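Local coordinates for protein acidocalcisomal pyrophosphatase (Trypanosoma cruzi, PDB 5CUV) that probably hydrolyses inorganic diphosphate to phosphate with the help of magnesium ions, at residues D203-V208 with R223-C228; G271-T276 with D293-I298; G311-L316 with V331-H336; G317-I322 with N377-N382. All blocks are in the same frame, centred on the assembly; numbering follows the deposited sequence.

In the fold
The contacts follow one another through the pyrophosphatase part of the chain, whose curled sheet is consistent with the barrel of soluble pyrophosphatases. Contact 1 closes a loop of 14 residues, laying 203-208 beside strand 224-228. Contact 2 comes next in series, its 16-residue loop returning strand 269-272 to strand 296-299 at the magnesium site. The two touch, because strands 224-228 and 269-272 are neighbours. Contact 3 closes the hairpin of strands 310-323 and 326-335; it borders strand 224-228 on one side and strand 296-299 on the other. Contact 4 starts within that hairpin, so it crosses contact 3, and brings 377-382 back onto the far part of strand 310-323.

Contact 1 (D203-V208 with R223-C228); sequences DIPLYV and RYNFIC. With MLT (D-malate), chain C.
Val208 and Leu206 exchange backbone bonds with Arg223 and the start of strand 224-228, and Asn225 adds a side-chain bond. Val208 N donates to Arg223 O at 2.8 Å, while Asn225 N donates to Leu206 O at 2.9 Å; together they frame a single bridge between Tyr207 and Tyr224. Beside them Asn225 ND2 reaches Pro205 O, 2.6 Å away, in the plane of that carbonyl. Asn225 CG lies anti to its own carbonyl carbon (chi1 -83°), which turns the amide toward 203-208. Asparagine suits this place because its short amide carries an N-H donor that can meet the Pro205 carbonyl.

The segment 203-208 is irregular, yet in this way it lies along strand 224-228 of the curled pyrophosphatase sheet. That strand also pairs with strand 310-323, Tyr224 with Val313 and Phe226 with Gly311, and further along with strand 269-272, Ile227 with Ala272.

Apolar packing falls on both faces of the strand. On one, the side chains of Tyr207 and Tyr224 run side by side and their rings meet obliquely, CE1 of Tyr207 against CE2 of Tyr224, with planes 44° apart. Leu206 CD1 comes up at the edge of the Tyr224 ring, 3.7 Å from its CD2. The hydroxyl of Tyr207 is hydrogen-bonded to Asp396 of helix 388-412, which helps fix the ring's position. On the other face Val208 CB rests on Arg223 CG, and Ile204 CD1 meets Ile227 CD1 at 4.3 Å.

Charge enters through Arg223, a residue of the malate pocket. Its guanidinium presents an edge to the ligand, and NH1 donates to O3 of D-malate over 3.0 Å.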
# COMPACT_ATOMS: atom_id res chain seq x y z
N ASP A 203 25.08 6.91 -21.04
CA ASP A 203 25.01 8.04 -20.13
C ASP A 203 24.11 7.94 -18.94
O ASP A 203 24.34 8.62 -17.96
CB ASP A 203 24.75 9.32 -20.92
CG ASP A 203 25.88 9.59 -21.94
OD1 ASP A 203 27.03 9.29 -21.57
OD2 ASP A 203 25.63 10.09 -23.09
N ILE A 204 23.08 7.09 -19.02
CA ILE A 204 22.22 6.91 -17.87
C ILE A 204 22.96 5.97 -16.85
O ILE A 204 23.34 4.83 -17.15
CB ILE A 204 20.91 6.38 -18.33
CG1 ILE A 204 20.35 7.34 -19.36
CG2 ILE A 204 20.00 6.21 -17.19
CD1 ILE A 204 19.08 6.86 -19.95
N PRO A 205 23.19 6.45 -15.63
CA PRO A 205 23.91 5.48 -14.82
C PRO A 205 23.22 4.20 -14.51
O PRO A 205 22.04 4.15 -14.25
CB PRO A 205 24.26 6.25 -13.56
CG PRO A 205 23.34 7.47 -13.58
CD PRO A 205 23.13 7.79 -15.02
N LEU A 206 23.99 3.14 -14.49
CA LEU A 206 23.48 1.84 -14.19
C LEU A 206 23.03 1.77 -12.76
O LEU A 206 21.89 1.40 -12.51
CB LEU A 206 24.55 0.78 -14.44
CG LEU A 206 24.28 -0.61 -13.90
CD1 LEU A 206 22.92 -1.10 -14.40
CD2 LEU A 206 25.40 -1.54 -14.31
N TYR A 207 23.94 2.05 -11.83
CA TYR A 207 23.62 2.01 -10.41
C TYR A 207 23.14 3.39 -10.09
O TYR A 207 23.68 4.37 -10.59
CB TYR A 207 24.83 1.73 -9.55
CG TYR A 207 25.52 0.47 -9.89
CD1 TYR A 207 25.08 -0.74 -9.41
CD2 TYR A 207 26.64 0.47 -10.75
CE1 TYR A 207 25.71 -1.91 -9.75
CE2 TYR A 207 27.29 -0.71 -11.10
CZ TYR A 207 26.81 -1.90 -10.59
OH TYR A 207 27.44 -3.09 -10.91
N VAL A 208 22.09 3.47 -9.26
CA VAL A 208 21.56 4.76 -8.88
C VAL A 208 22.15 5.04 -7.51
O VAL A 208 21.78 4.42 -6.54
CB VAL A 208 20.05 4.76 -8.87
CG1 VAL A 208 19.53 6.15 -8.51
CG2 VAL A 208 19.58 4.36 -10.28
N ARG A 223 19.55 -0.61 -6.26
CA ARG A 223 18.91 0.46 -6.96
C ARG A 223 19.51 0.66 -8.36
O ARG A 223 20.60 1.25 -8.53
CB ARG A 223 19.08 1.71 -6.15
CG ARG A 223 18.08 2.73 -6.50
CD ARG A 223 17.50 3.28 -5.20
NE ARG A 223 16.36 4.12 -5.51
CZ ARG A 223 15.24 4.12 -4.81
NH1 ARG A 223 15.14 3.32 -3.74
NH2 ARG A 223 14.23 4.91 -5.21
N TYR A 224 18.78 0.24 -9.38
CA TYR A 224 19.32 0.34 -10.71
C TYR A 224 18.41 1.09 -11.66
O TYR A 224 17.21 1.16 -11.42
CB TYR A 224 19.55 -1.07 -11.26
CG TYR A 224 20.55 -1.93 -10.53
CD1 TYR A 224 20.24 -2.56 -9.33
CD2 TYR A 224 21.81 -2.21 -11.10
CE1 TYR A 224 21.14 -3.44 -8.73
CE2 TYR A 224 22.73 -3.11 -10.51
CZ TYR A 224 22.39 -3.71 -9.32
OH TYR A 224 23.36 -4.49 -8.67
N ASN A 225 18.98 1.62 -12.73
CA ASN A 225 18.17 2.28 -13.72
C ASN A 225 17.75 1.25 -14.76
O ASN A 225 18.50 0.36 -15.06
CB ASN A 225 18.93 3.42 -14.38
CG ASN A 225 18.86 4.73 -13.54
OD1 ASN A 225 17.83 5.02 -12.87
ND2 ASN A 225 19.95 5.53 -13.58
N PHE A 226 16.53 1.35 -15.28
CA PHE A 226 15.99 0.43 -16.27
C PHE A 226 15.38 1.26 -17.45
O PHE A 226 14.78 2.31 -17.26
CB PHE A 226 14.92 -0.44 -15.56
CG PHE A 226 13.89 -1.04 -16.47
CD1 PHE A 226 12.73 -0.35 -16.76
CD2 PHE A 226 14.08 -2.30 -17.04
CE1 PHE A 226 11.75 -0.92 -17.60
CE2 PHE A 226 13.12 -2.88 -17.89
CZ PHE A 226 11.94 -2.18 -18.17
N ILE A 227 15.56 0.78 -18.67
CA ILE A 227 15.04 1.46 -19.85
C ILE A 227 13.99 0.59 -20.51
O ILE A 227 14.27 -0.52 -20.97
CB ILE A 227 16.14 1.78 -20.86
CG1 ILE A 227 17.20 2.61 -20.17
CG2 ILE A 227 15.62 2.60 -21.97
CD1 ILE A 227 18.49 2.69 -20.97
N CYS A 228 12.76 1.08 -20.52
CA CYS A 228 11.70 0.33 -21.11
C CYS A 228 11.79 0.38 -22.61
O CYS A 228 11.86 1.42 -23.19
CB CYS A 228 10.38 0.88 -20.68
SG CYS A 228 9.06 -0.12 -21.34
C1 MLT C . 18.80 1.35 -2.37
O1 MLT C . 18.78 2.58 -2.21
O2 MLT C . 19.85 0.79 -2.64
C2 MLT C . 17.51 0.54 -2.23
O3 MLT C . 16.37 1.34 -1.90
C3 MLT C . 17.71 -0.64 -1.25
C4 MLT C . 16.40 -1.42 -1.06
O4 MLT C . 15.38 -1.09 -1.62
O5 MLT C . 16.38 -2.50 -0.25

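Contact 2 (G271-T276 with D293-I298); sequences GALPQT and DPIDAI
Thr276 and Ile295 both carry a branch between the backbone N and the carbonyl carbon: OG1 of the threonine (chi1 59°) and CG2 of the isoleucine. With that torsion the Thr276 hydroxyl turns toward 293-298, where Ile295 N donates to OG1 at 3.0 Å. The same oxygen donates to Leu273 O, 2.9 Å away and well above the plane of that carbonyl. Threonine suits the turn because one buried hydroxyl serves as acceptor and donor at once, while the same OG1 also lies against Ile295 CG2.

Toward strands 269-272 and 296-299 the bonding follows antiparallel register. Gly271 and Ala297 form a hydrogen-bonded pair: Gly271 N reaches Ala297 O at 2.6 Å, and Ala297 N returns to Gly271 O, though from well above the carbonyl plane. Next comes Ala272 with Asp296, a non-hydrogen-bonded pair, and Leu273 N then donates to Ile295 O nearly in line with the carbonyl bond. These strands belong to the curled pyrophosphatase sheet, and Asp296 is one of three aspartates, with Asp291 and Asp328, at the bound magnesium ion. Its carboxylate also forms a salt bridge with Lys330, which probably helps to steady it.

Leu273 supplies the apolar filling. Its side chain runs beside that of Ile295, CD1 lying 3.7 Å from CG2, while its other branch, CD2, meets Ala297 CB at 3.8 Å. The small methyl of Ala297 lets the leucine settle closely against the strand. Pro294 CB lies 4.3 Å from Ala272 CB, a loose apolar contact.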
# COMPACT_ATOMS: atom_id res chain seq x y z
N GLY A 271 12.74 -4.37 -20.97
CA GLY A 271 13.66 -3.34 -21.39
C GLY A 271 15.11 -3.73 -21.24
O GLY A 271 15.52 -4.86 -21.43
N ALA A 272 15.91 -2.79 -20.83
CA ALA A 272 17.29 -3.15 -20.70
C ALA A 272 17.98 -2.33 -19.61
O ALA A 272 17.49 -1.32 -19.18
CB ALA A 272 17.93 -2.95 -22.09
N LEU A 273 19.13 -2.76 -19.15
CA LEU A 273 19.79 -1.95 -18.15
C LEU A 273 20.89 -1.13 -18.83
O LEU A 273 21.59 -1.62 -19.68
CB LEU A 273 20.38 -2.85 -17.08
CG LEU A 273 19.30 -3.72 -16.47
CD1 LEU A 273 19.94 -4.55 -15.40
CD2 LEU A 273 18.21 -2.90 -15.88
N PRO A 274 21.03 0.15 -18.50
CA PRO A 274 22.10 0.94 -19.16
C PRO A 274 23.51 0.52 -18.71
O PRO A 274 23.66 -0.18 -17.71
CB PRO A 274 21.75 2.38 -18.76
CG PRO A 274 21.21 2.16 -17.34
CD PRO A 274 20.29 0.97 -17.51
N GLN A 275 24.53 0.95 -19.46
CA GLN A 275 25.94 0.65 -19.17
C GLN A 275 26.27 -0.79 -18.96
O GLN A 275 27.02 -1.10 -18.04
CB GLN A 275 26.45 1.40 -17.95
CG GLN A 275 25.99 2.82 -18.03
CD GLN A 275 26.58 3.75 -17.00
OE1 GLN A 275 26.76 3.40 -15.83
NE2 GLN A 275 26.86 4.95 -17.44
N THR A 276 25.70 -1.67 -19.78
CA THR A 276 25.99 -3.08 -19.68
C THR A 276 26.23 -3.63 -21.07
O THR A 276 25.81 -3.05 -22.07
CB THR A 276 24.85 -3.88 -19.02
OG1 THR A 276 23.62 -3.74 -19.74
CG2 THR A 276 24.67 -3.43 -17.61
N ASP A 293 24.28 -7.22 -26.89
CA ASP A 293 23.35 -6.18 -26.56
C ASP A 293 23.44 -5.92 -25.07
O ASP A 293 24.11 -6.67 -24.36
CB ASP A 293 21.95 -6.58 -27.00
CG ASP A 293 21.64 -6.10 -28.40
OD1 ASP A 293 22.17 -4.99 -28.78
OD2 ASP A 293 20.88 -6.81 -29.10
N PRO A 294 22.89 -4.78 -24.61
CA PRO A 294 22.89 -4.45 -23.18
C PRO A 294 22.06 -5.58 -22.58
O PRO A 294 21.24 -6.16 -23.25
CB PRO A 294 22.13 -3.13 -23.13
CG PRO A 294 22.51 -2.49 -24.42
CD PRO A 294 22.50 -3.62 -25.44
N ILE A 295 22.27 -5.90 -21.32
CA ILE A 295 21.52 -6.97 -20.68
C ILE A 295 20.02 -6.63 -20.61
O ILE A 295 19.63 -5.49 -20.39
CB ILE A 295 22.08 -7.25 -19.28
CG1 ILE A 295 21.76 -8.68 -18.89
CG2 ILE A 295 21.52 -6.24 -18.28
CD1 ILE A 295 22.68 -9.24 -17.80
N ASP A 296 19.20 -7.63 -20.83
CA ASP A 296 17.76 -7.51 -20.88
C ASP A 296 17.13 -7.59 -19.54
O ASP A 296 17.56 -8.37 -18.67
CB ASP A 296 17.19 -8.61 -21.72
CG ASP A 296 17.50 -8.46 -23.12
OD1 ASP A 296 18.35 -7.62 -23.44
OD2 ASP A 296 16.90 -9.17 -23.94
N ALA A 297 16.05 -6.82 -19.38
CA ALA A 297 15.40 -6.81 -18.10
C ALA A 297 13.91 -6.76 -18.20
O ALA A 297 13.38 -6.12 -19.11
CB ALA A 297 15.91 -5.64 -17.28
N ILE A 298 13.26 -7.44 -17.26
CA ILE A 298 11.80 -7.50 -17.16
C ILE A 298 11.37 -6.86 -15.81
O ILE A 298 11.79 -7.34 -14.74
CB ILE A 298 11.37 -8.96 -17.18
CG1 ILE A 298 11.75 -9.58 -18.51
CG2 ILE A 298 9.92 -9.09 -17.02
CD1 ILE A 298 11.70 -11.10 -18.45

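Contact 3 (G311-L316 with V331-H336); sequences GAVKVL and VICISH. With MLT (D-malate), chain C.
Lys314 and Ile334 form the central hydrogen-bonded pair of an antiparallel beta hairpin, made by strands 310-323 and 326-335 of the pyrophosphatase sheet. Lys314 N donates to Ile334 O at 2.8 Å, and Ile334 N returns the bond to Lys314 O. On either side of this pair the backbone is satisfied in turn, by Leu316 N to Ile332 O (2.8 Å) and by His336 N to Ala312 O (3.0 Å). Ser335 N, which faces away from the partner strand, is taken by the carboxylate of Glu299.

The polar side chains find their partners beyond the hairpin. Lys314, its chain bent at chi3 (-84°), passes the ring of His336 and delivers its ammonium to the carbonyls of Cys341 and Leu344. NE2 of that ring is hydrogen-bonded to Asn222 O.

On the face of Val315 and Cys333, Val315 CG1 meets Val331 CG1; Leu316 CD1 lies 3.8 Å from Ile334 CG2. Valine suits this buried place, beta-branched and apolar, with Val315 and Val331 both against Ile395 of helix 388-412. At the malate pocket His336 crosses Lys314 at about a right angle, NE2 being 3.6 Å from Lys314 CB, and its CE1 comes 3.2 Å from malate O4.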
# COMPACT_ATOMS: atom_id res chain seq x y z
N GLY A 311 13.46 4.41 -15.22
CA GLY A 311 13.07 4.44 -13.83
C GLY A 311 13.95 3.56 -12.95
O GLY A 311 14.62 2.62 -13.45
N ALA A 312 13.98 3.87 -11.65
CA ALA A 312 14.74 3.07 -10.72
C ALA A 312 14.05 1.72 -10.36
O ALA A 312 12.85 1.65 -9.97
CB ALA A 312 15.02 3.86 -9.47
N VAL A 313 14.84 0.64 -10.44
CA VAL A 313 14.32 -0.66 -10.11
C VAL A 313 15.16 -1.40 -9.08
O VAL A 313 16.32 -1.06 -8.80
CB VAL A 313 14.18 -1.55 -11.36
CG1 VAL A 313 13.23 -0.91 -12.36
CG2 VAL A 313 15.58 -1.74 -12.01
N LYS A 314 14.56 -2.42 -8.51
CA LYS A 314 15.19 -3.24 -7.50
C LYS A 314 15.33 -4.60 -8.19
O LYS A 314 14.38 -5.12 -8.69
CB LYS A 314 14.29 -3.30 -6.27
CG LYS A 314 14.88 -4.15 -5.14
CD LYS A 314 13.84 -4.73 -4.17
CE LYS A 314 13.45 -3.75 -3.10
NZ LYS A 314 12.61 -4.45 -2.07
N VAL A 315 16.53 -5.15 -8.24
CA VAL A 315 16.83 -6.44 -8.90
C VAL A 315 16.45 -7.58 -7.96
O VAL A 315 16.90 -7.62 -6.82
CB VAL A 315 18.37 -6.54 -9.21
CG1 VAL A 315 18.67 -7.90 -9.68
CG2 VAL A 315 18.81 -5.53 -10.28
N LEU A 316 15.62 -8.51 -8.43
CA LEU A 316 15.18 -9.62 -7.61
C LEU A 316 15.79 -10.94 -7.99
O LEU A 316 15.91 -11.81 -7.15
CB LEU A 316 13.68 -9.77 -7.68
CG LEU A 316 12.99 -8.49 -7.19
CD1 LEU A 316 11.54 -8.46 -7.77
CD2 LEU A 316 13.07 -8.39 -5.59
N VAL A 331 17.08 -10.10 -16.52
CA VAL A 331 17.06 -9.69 -15.11
C VAL A 331 15.62 -9.45 -14.71
O VAL A 331 14.88 -8.79 -15.43
CB VAL A 331 17.84 -8.38 -14.88
CG1 VAL A 331 17.57 -7.80 -13.47
CG2 VAL A 331 19.26 -8.63 -15.02
N ILE A 332 15.23 -10.02 -13.58
CA ILE A 332 13.88 -9.82 -13.07
C ILE A 332 13.99 -8.72 -12.03
O ILE A 332 14.74 -8.85 -11.08
CB ILE A 332 13.33 -11.08 -12.36
CG1 ILE A 332 13.53 -12.30 -13.24
CG2 ILE A 332 11.91 -10.87 -12.01
CD1 ILE A 332 12.81 -12.19 -14.55
N CYS A 333 13.25 -7.64 -12.21
CA CYS A 333 13.31 -6.53 -11.31
C CYS A 333 11.92 -5.91 -11.12
O CYS A 333 10.97 -6.30 -11.82
CB CYS A 333 14.25 -5.47 -11.89
SG CYS A 333 13.62 -4.72 -13.42
N ILE A 334 11.82 -4.96 -10.18
CA ILE A 334 10.57 -4.29 -9.94
C ILE A 334 10.84 -2.82 -9.64
O ILE A 334 11.79 -2.47 -8.95
CB ILE A 334 9.74 -4.91 -8.74
CG1 ILE A 334 8.38 -4.19 -8.65
CG2 ILE A 334 10.53 -4.85 -7.37
CD1 ILE A 334 7.52 -4.64 -7.58
N SER A 335 10.01 -1.95 -10.19
CA SER A 335 10.14 -0.55 -9.94
C SER A 335 10.03 -0.18 -8.43
O SER A 335 9.11 -0.61 -7.76
CB SER A 335 9.06 0.12 -10.73
OG SER A 335 8.74 1.37 -10.17
N HIS A 336 10.96 0.62 -7.91
CA HIS A 336 10.95 1.10 -6.53
C HIS A 336 9.66 1.88 -6.21
O HIS A 336 9.26 2.05 -5.03
CB HIS A 336 12.15 2.03 -6.28
CG HIS A 336 13.38 1.30 -5.82
ND1 HIS A 336 13.44 0.65 -4.60
CD2 HIS A 336 14.53 0.98 -6.48
CE1 HIS A 336 14.56 -0.05 -4.53
NE2 HIS A 336 15.23 0.13 -5.66
C1 MLT C . 18.80 1.35 -2.37
O1 MLT C . 18.78 2.58 -2.21
O2 MLT C . 19.85 0.79 -2.64
C2 MLT C . 17.51 0.54 -2.23
O3 MLT C . 16.37 1.34 -1.90
C3 MLT C . 17.71 -0.64 -1.25
C4 MLT C . 16.40 -1.42 -1.06
O4 MLT C . 15.38 -1.09 -1.62
O5 MLT C . 16.38 -2.50 -0.25

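Contact 4 (G317-I322 with N377-N382); sequences GILGMI and NKFVFN
Ile322 N donates to Lys378 O over 2.7 Å, almost straight at 164°. Together with a more bent bond, Val380 N to Gly320 O at 3.0 Å (138°), whose donor sits above the carbonyl plane, it flanks the lone bridge of Met321 with Phe379, by which an irregular loop is fixed to strand 310-323, a long strand of the pyrophosphatase sheet. One water widens the link: it donates to Ile322 O (2.8 Å) and accepts from Lys378 N, so both backbone groups are satisfied beside the direct bond. Lysine suits this outer position, since its chain leads away to solvent.

Gly320 matters for close approach. Lacking a side chain, it leaves room for Val380 CG2, which rests 3.7 Å from its CA. Phe379, with CG anti to the carbonyl carbon (chi1 -55°), brings its ring obliquely against the side chains of Met321 and Leu319. There CE2 meets Met321 CB at 3.6 Å and also Leu319 CD2, while His362 of helix 357-367 stacks on the ring.

Met321, a selenomethionine in this crystal, makes a Met-aromatic contact, its SE lying obliquely to the Phe379 ring and 5.1 Å from the centroid. The flexible, polarisable side chain suits this place between the ring, Asn377 CB and Asp328 of the magnesium site. On the other side of the bridge, branched aliphatic chains cross at about a right angle, Ile322 CD1 touching Val380 CG1 at 3.6 Å.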
# COMPACT_ATOMS: atom_id res chain seq x y z
N GLY A 317 16.16 -11.13 -9.25
CA GLY A 317 16.74 -12.40 -9.62
C GLY A 317 17.05 -12.42 -11.11
O GLY A 317 17.08 -11.37 -11.78
N ILE A 318 17.24 -13.60 -11.67
CA ILE A 318 17.54 -13.59 -13.07
C ILE A 318 17.20 -14.96 -13.56
O ILE A 318 17.22 -15.92 -12.76
CB ILE A 318 19.03 -13.23 -13.26
CG1 ILE A 318 19.31 -12.82 -14.71
CG2 ILE A 318 19.91 -14.36 -12.74
CD1 ILE A 318 20.74 -12.16 -14.89
N LEU A 319 16.86 -15.02 -14.85
CA LEU A 319 16.50 -16.23 -15.55
C LEU A 319 17.44 -16.36 -16.80
O LEU A 319 17.56 -15.41 -17.59
CB LEU A 319 15.03 -16.13 -15.97
CG LEU A 319 14.47 -17.34 -16.72
CD1 LEU A 319 14.10 -18.48 -15.72
CD2 LEU A 319 13.26 -16.93 -17.51
N GLY A 320 18.12 -17.50 -16.98
CA GLY A 320 19.01 -17.63 -18.12
C GLY A 320 18.41 -18.43 -19.28
O GLY A 320 18.17 -19.65 -19.16
N MSE A 321 18.16 -17.77 -20.40
CA MSE A 321 17.58 -18.45 -21.54
C MSE A 321 18.65 -18.57 -22.61
O MSE A 321 19.59 -17.74 -22.66
CB MSE A 321 16.37 -17.69 -22.07
CG MSE A 321 15.77 -18.29 -23.34
SE MSE A 321 14.21 -17.39 -23.99
CE MSE A 321 15.09 -15.79 -24.68
N ILE A 322 18.56 -19.60 -23.45
CA ILE A 322 19.53 -19.71 -24.54
C ILE A 322 18.84 -19.15 -25.79
O ILE A 322 17.67 -19.42 -26.05
CB ILE A 322 19.99 -21.20 -24.86
CG1 ILE A 322 20.41 -22.00 -23.63
CG2 ILE A 322 21.22 -21.13 -25.71
CD1 ILE A 322 21.51 -21.39 -22.86
N ASN A 377 12.58 -22.61 -26.38
CA ASN A 377 13.93 -22.17 -26.09
C ASN A 377 14.38 -22.96 -24.87
O ASN A 377 13.54 -23.44 -24.09
CB ASN A 377 13.97 -20.67 -25.77
CG ASN A 377 13.59 -19.81 -26.95
OD1 ASN A 377 12.71 -18.91 -26.86
ND2 ASN A 377 14.23 -20.04 -28.08
N LYS A 378 15.69 -23.09 -24.70
CA LYS A 378 16.23 -23.82 -23.56
C LYS A 378 16.75 -22.81 -22.52
O LYS A 378 16.95 -21.66 -22.84
CB LYS A 378 17.39 -24.70 -24.05
CG LYS A 378 17.09 -25.64 -25.24
CD LYS A 378 16.02 -26.68 -24.87
CE LYS A 378 16.02 -27.90 -25.77
NZ LYS A 378 17.27 -28.73 -25.63
N PHE A 379 16.98 -23.25 -21.28
CA PHE A 379 17.52 -22.39 -20.21
C PHE A 379 18.69 -23.05 -19.46
O PHE A 379 18.71 -24.28 -19.28
CB PHE A 379 16.46 -22.09 -19.13
CG PHE A 379 15.21 -21.51 -19.65
CD1 PHE A 379 14.31 -22.31 -20.36
CD2 PHE A 379 15.00 -20.14 -19.59
CE1 PHE A 379 13.20 -21.75 -21.01
CE2 PHE A 379 13.90 -19.55 -20.23
CZ PHE A 379 12.99 -20.36 -20.95
N VAL A 380 19.63 -22.24 -18.99
CA VAL A 380 20.71 -22.75 -18.16
C VAL A 380 20.11 -22.91 -16.78
O VAL A 380 18.95 -22.52 -16.57
CB VAL A 380 21.80 -21.78 -18.04
CG1 VAL A 380 22.45 -21.60 -19.42
CG2 VAL A 380 21.24 -20.48 -17.42
N PHE A 381 20.86 -23.50 -15.85
CA PHE A 381 20.37 -23.72 -14.47
C PHE A 381 19.00 -24.32 -14.37
O PHE A 381 18.24 -23.99 -13.46
CB PHE A 381 20.38 -22.44 -13.66
CG PHE A 381 21.73 -21.89 -13.44
CD1 PHE A 381 22.31 -21.07 -14.37
CD2 PHE A 381 22.45 -22.24 -12.34
CE1 PHE A 381 23.60 -20.62 -14.21
CE2 PHE A 381 23.75 -21.79 -12.16
CZ PHE A 381 24.32 -20.98 -13.11
N ASN A 382 18.67 -25.19 -15.30
CA ASN A 382 17.38 -25.86 -15.27
C ASN A 382 16.20 -24.92 -15.28
O ASN A 382 15.16 -25.21 -14.68
CB ASN A 382 17.30 -26.78 -14.03
CG ASN A 382 18.40 -27.88 -14.02
OD1 ASN A 382 19.54 -27.64 -13.58
ND2 ASN A 382 18.06 -29.07 -14.55
O HOH W 1 17.14 -22.01 -26.96